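Local coordinates for 7,8-dihydro-6-hydroxymethylpterin pyrophosphokinase-dihydropteroate synthase (PDB 6JWY), which probably catalyses two successive steps of folate synthesis, pyrophosphorylating 6-hydroxymethyl-7,8-dihydropterin with ATP and then joining the product to 4-aminobenzoate to give 7,8-dihydropteroate, at residues Y549-Y554 with H595-Y600. The protein carries 1 engineered substitution. Residues are numbered along the deposited sequence; the frame is centred on the assembly and turned at random.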
ATOM      1  N   TYR A 549      -1.587   8.943 -19.884  1.00 19.18           N
ATOM      2  CA  TYR A 549      -2.964   8.944 -20.374  1.00 18.44           C
ATOM      3  C   TYR A 549      -2.987   8.615 -21.860  1.00 18.27           C
ATOM      4  O   TYR A 549      -3.987   8.094 -22.350  1.00 18.15           O
ATOM      5  CB  TYR A 549      -3.748  10.197 -19.947  1.00 18.79           C
ATOM      6  CG  TYR A 549      -4.058  10.229 -18.471  1.00 18.06           C
ATOM      7  CD1 TYR A 549      -3.072  10.622 -17.570  1.00 18.54           C
ATOM      8  CD2 TYR A 549      -5.283   9.803 -17.962  1.00 17.43           C
ATOM      9  CE1 TYR A 549      -3.290  10.606 -16.205  1.00 17.51           C
ATOM     10  CE2 TYR A 549      -5.523   9.773 -16.592  1.00 18.27           C
ATOM     11  CZ  TYR A 549      -4.512  10.168 -15.719  1.00 20.13           C
ATOM     12  OH  TYR A 549      -4.664  10.157 -14.357  1.00 24.77           O
ATOM     13  N   ASP A 550      -1.870   8.852 -22.559  1.00 18.21           N
ATOM     14  CA  ASP A 550      -1.844   8.491 -23.971  1.00 20.60           C
ATOM     15  C   ASP A 550      -2.031   6.975 -24.078  1.00 22.76           C
ATOM     16  O   ASP A 550      -2.885   6.472 -24.828  1.00 22.59           O
ATOM     17  CB  ASP A 550      -0.536   8.895 -24.659  1.00 20.84           C
ATOM     18  CG  ASP A 550      -0.241  10.393 -24.707  1.00 23.43           C
ATOM     19  OD1 ASP A 550      -1.198  11.207 -24.669  1.00 24.37           O
ATOM     20  OD2 ASP A 550       0.960  10.746 -24.777  1.00 24.63           O
ATOM     21  N   ILE A 551      -1.213   6.259 -23.287  1.00 20.72           N
ATOM     22  CA  ILE A 551      -1.239   4.810 -23.231  1.00 19.21           C
ATOM     23  C   ILE A 551      -2.591   4.313 -22.730  1.00 18.59           C
ATOM     24  O   ILE A 551      -3.158   3.377 -23.301  1.00 19.49           O
ATOM     25  CB  ILE A 551      -0.043   4.273 -22.432  1.00 19.32           C
ATOM     26  CG1 ILE A 551       1.220   4.432 -23.290  1.00 20.24           C
ATOM     27  CG2 ILE A 551      -0.276   2.828 -22.002  1.00 17.73           C
ATOM     28  CD1 ILE A 551       2.503   4.601 -22.517  1.00 19.79           C
ATOM     29  N   LYS A 552      -3.117   4.952 -21.686  1.00 17.28           N
ATOM     30  CA  LYS A 552      -4.394   4.518 -21.167  1.00 16.84           C
ATOM     31  C   LYS A 552      -5.482   4.721 -22.220  1.00 16.51           C
ATOM     32  O   LYS A 552      -6.310   3.845 -22.410  1.00 18.00           O
ATOM     33  CB  LYS A 552      -4.712   5.183 -19.823  1.00 17.82           C
ATOM     34  CG  LYS A 552      -6.155   4.959 -19.369  1.00 17.85           C
ATOM     35  CD  LYS A 552      -6.478   5.633 -18.073  1.00 18.51           C
ATOM     36  CE  LYS A 552      -7.903   5.388 -17.634  1.00 19.72           C
ATOM     37  NZ  LYS A 552      -8.229   6.203 -16.439  1.00 21.94           N
ATOM     38  N   ASN A 553      -5.474   5.861 -22.916  1.00 16.72           N
ATOM     39  CA  ASN A 553      -6.465   6.155 -23.941  1.00 16.91           C
ATOM     40  C   ASN A 553      -6.385   5.155 -25.107  1.00 15.27           C
ATOM     41  O   ASN A 553      -7.418   4.749 -25.667  1.00 13.39           O
ATOM     42  CB  ASN A 553      -6.406   7.634 -24.351  1.00 20.09           C
ATOM     43  CG  ASN A 553      -7.104   7.894 -25.678  1.00 26.51           C
ATOM     44  OD1 ASN A 553      -8.346   7.932 -25.753  1.00 30.21           O
ATOM     45  ND2 ASN A 553      -6.322   8.044 -26.749  1.00 26.69           N
ATOM     46  N   TYR A 554      -5.147   4.756 -25.467  1.00 13.60           N
ATOM     47  CA  TYR A 554      -4.890   3.829 -26.562  1.00 12.91           C
ATOM     48  C   TYR A 554      -5.566   2.492 -26.263  1.00 13.56           C
ATOM     49  O   TYR A 554      -6.329   1.972 -27.088  1.00 12.87           O
ATOM     50  CB  TYR A 554      -3.382   3.653 -26.756  1.00 12.83           C
ATOM     51  CG  TYR A 554      -3.000   2.540 -27.699  1.00 13.40           C
ATOM     52  CD1 TYR A 554      -2.780   1.250 -27.223  1.00 12.95           C
ATOM     53  CD2 TYR A 554      -2.900   2.753 -29.070  1.00 12.75           C
ATOM     54  CE1 TYR A 554      -2.485   0.203 -28.077  1.00 12.53           C
ATOM     55  CE2 TYR A 554      -2.592   1.718 -29.935  1.00 12.96           C
ATOM     56  CZ  TYR A 554      -2.378   0.443 -29.435  1.00 13.46           C
ATOM     57  OH  TYR A 554      -2.034  -0.587 -30.272  1.00 14.44           O
ATOM     58  N   HIS A 595      -2.228   3.302 -10.813  1.00 15.80           N
ATOM     59  CA  HIS A 595      -3.530   3.423 -10.167  1.00 15.68           C
ATOM     60  C   HIS A 595      -4.625   3.716 -11.188  1.00 15.75           C
ATOM     61  O   HIS A 595      -5.813   3.470 -10.974  1.00 16.51           O
ATOM     62  CB  HIS A 595      -3.511   4.502  -9.076  1.00 15.35           C
ATOM     63  CG  HIS A 595      -3.269   5.868  -9.601  1.00 14.67           C
ATOM     64  ND1 HIS A 595      -1.996   6.349  -9.798  1.00 15.06           N
ATOM     65  CD2 HIS A 595      -4.122   6.834 -10.010  1.00 14.61           C
ATOM     66  CE1 HIS A 595      -2.056   7.561 -10.325  1.00 14.79           C
ATOM     67  NE2 HIS A 595      -3.362   7.887 -10.452  1.00 15.16           N
ATOM     68  N   VAL A 596      -4.185   4.280 -12.295  1.00 15.56           N
ATOM     69  CA  VAL A 596      -5.021   4.689 -13.404  1.00 16.09           C
ATOM     70  C   VAL A 596      -5.801   3.491 -13.971  1.00 16.32           C
ATOM     71  O   VAL A 596      -6.827   3.688 -14.637  1.00 16.31           O
ATOM     72  CB  VAL A 596      -4.070   5.387 -14.386  1.00 16.03           C
ATOM     73  CG1 VAL A 596      -4.101   4.886 -15.812  1.00 16.25           C
ATOM     74  CG2 VAL A 596      -4.085   6.893 -14.232  1.00 14.84           C
ATOM     75  N   TYR A 597      -5.359   2.265 -13.647  1.00 15.05           N
ATOM     76  CA  TYR A 597      -6.065   1.073 -14.092  1.00 15.80           C
ATOM     77  C   TYR A 597      -6.869   0.409 -12.964  1.00 18.03           C
ATOM     78  O   TYR A 597      -7.151  -0.791 -13.066  1.00 18.40           O
ATOM     79  CB  TYR A 597      -5.109   0.079 -14.761  1.00 14.78           C
ATOM     80  CG  TYR A 597      -4.407   0.651 -15.965  1.00 13.72           C
ATOM     81  CD1 TYR A 597      -3.187   1.290 -15.824  1.00 13.50           C
ATOM     82  CD2 TYR A 597      -5.000   0.629 -17.223  1.00 12.93           C
ATOM     83  CE1 TYR A 597      -2.558   1.881 -16.912  1.00 13.47           C
ATOM     84  CE2 TYR A 597      -4.380   1.202 -18.320  1.00 12.57           C
ATOM     85  CZ  TYR A 597      -3.163   1.836 -18.154  1.00 13.14           C
ATOM     86  OH  TYR A 597      -2.530   2.427 -19.203  1.00 14.55           O
ATOM     87  N   ASP A 598      -7.281   1.182 -11.935  1.00 17.56           N
ATOM     88  CA  ASP A 598      -8.020   0.636 -10.803  1.00 17.95           C
ATOM     89  C   ASP A 598      -9.396   0.141 -11.243  1.00 18.98           C
ATOM     90  O   ASP A 598     -10.006  -0.677 -10.555  1.00 21.69           O
ATOM     91  CB  ASP A 598      -8.253   1.639  -9.663  1.00 17.10           C
ATOM     92  CG  ASP A 598      -7.052   2.014  -8.798  1.00 18.35           C
ATOM     93  OD1 ASP A 598      -5.958   1.355  -8.918  1.00 18.81           O
ATOM     94  OD2 ASP A 598      -7.207   2.974  -7.992  1.00 18.05           O
ATOM     95  N   GLU A 599      -9.917   0.635 -12.361  1.00 18.31           N
ATOM     96  CA  GLU A 599     -11.242   0.170 -12.730  1.00 20.15           C
ATOM     97  C   GLU A 599     -11.159  -1.025 -13.690  1.00 19.41           C
ATOM     98  O   GLU A 599     -12.213  -1.490 -14.130  1.00 17.35           O
ATOM     99  CB  GLU A 599     -12.048   1.265 -13.438  1.00 25.08           C
ATOM    100  CG  GLU A 599     -12.562   2.380 -12.548  1.00 32.07           C
ATOM    101  CD  GLU A 599     -13.341   1.934 -11.326  1.00 35.84           C
ATOM    102  OE1 GLU A 599     -14.444   1.365 -11.497  1.00 37.39           O
ATOM    103  OE2 GLU A 599     -12.825   2.145 -10.202  1.00 45.16           O
ATOM    104  N   TYR A 600      -9.944  -1.513 -14.034  1.00 16.49           N
ATOM    105  CA  TYR A 600      -9.863  -2.440 -15.151  1.00 15.96           C
ATOM    106  C   TYR A 600      -8.981  -3.642 -14.852  1.00 15.04           C
ATOM    107  O   TYR A 600      -8.098  -3.559 -14.007  1.00 16.44           O
ATOM    108  CB  TYR A 600      -9.172  -1.795 -16.344  1.00 17.03           C
ATOM    109  CG  TYR A 600      -9.810  -0.571 -16.938  1.00 17.53           C
ATOM    110  CD1 TYR A 600     -11.171  -0.511 -17.194  1.00 18.76           C
ATOM    111  CD2 TYR A 600      -9.028   0.513 -17.293  1.00 17.35           C
ATOM    112  CE1 TYR A 600     -11.731   0.592 -17.819  1.00 18.89           C
ATOM    113  CE2 TYR A 600      -9.573   1.634 -17.897  1.00 17.76           C
ATOM    114  CZ  TYR A 600     -10.925   1.662 -18.179  1.00 18.74           C
ATOM    115  OH  TYR A 600     -11.476   2.750 -18.789  1.00 20.41           O
TER
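Tyr-549 reaches Val-596 with the phenol end of its ring: OH lies 3.3 Å from Val-596 CG2, and CZ lies 3.6 Å from the same methyl, which approaches the ring obliquely. Lys-716 of the second subunit, in a C-terminal tail that probably comes from the expression vector, also packs on Tyr-549. Ile-551 takes a smaller share, its CG2 resting 3.6 Å from Tyr-597 OH, with the two side chains nearly perpendicular. Lys-552 makes the largest contribution from the helix. With CG anti to the backbone N (chi1 169°) and every later torsion near 180°, its chain runs out straight from helix 547-564 across the loop. Near its root, the Tyr-597 hydroxyl sits against the helix, OH being 3.4 Å from Lys-552 CA and nearly as close to CB. Further out, CD meets Val-596 CG1 at 3.4 Å. Beyond it, CE passes the Tyr-600 ring roughly at right angles, 4.1 Å from CE2, and NZ gives a weak hydrogen bond to the carbonyl O of Val-596 (3.4 Å). Val-596 is thus divided between two helix residues one turn apart, CG2 going to Tyr-549 and CG1 to Lys-552. CG1 also lies 3.5 Å above one face of the Tyr-597 ring, toward its rim. The type I turn from Tyr-597 to Tyr-600 brings Tyr-600 back to the same helix, where its hydroxyl is hydrogen-bonded to Glu-556; its ring stacks with Phe-574. Away from the annotated sites, this is largely apolar packing of a helix against the loop between helix 584-592 and strand 603-604, within the pterin-binding enzyme region, whose parallel strands and surrounding helices form the TIM barrel of dihydropteroate synthases.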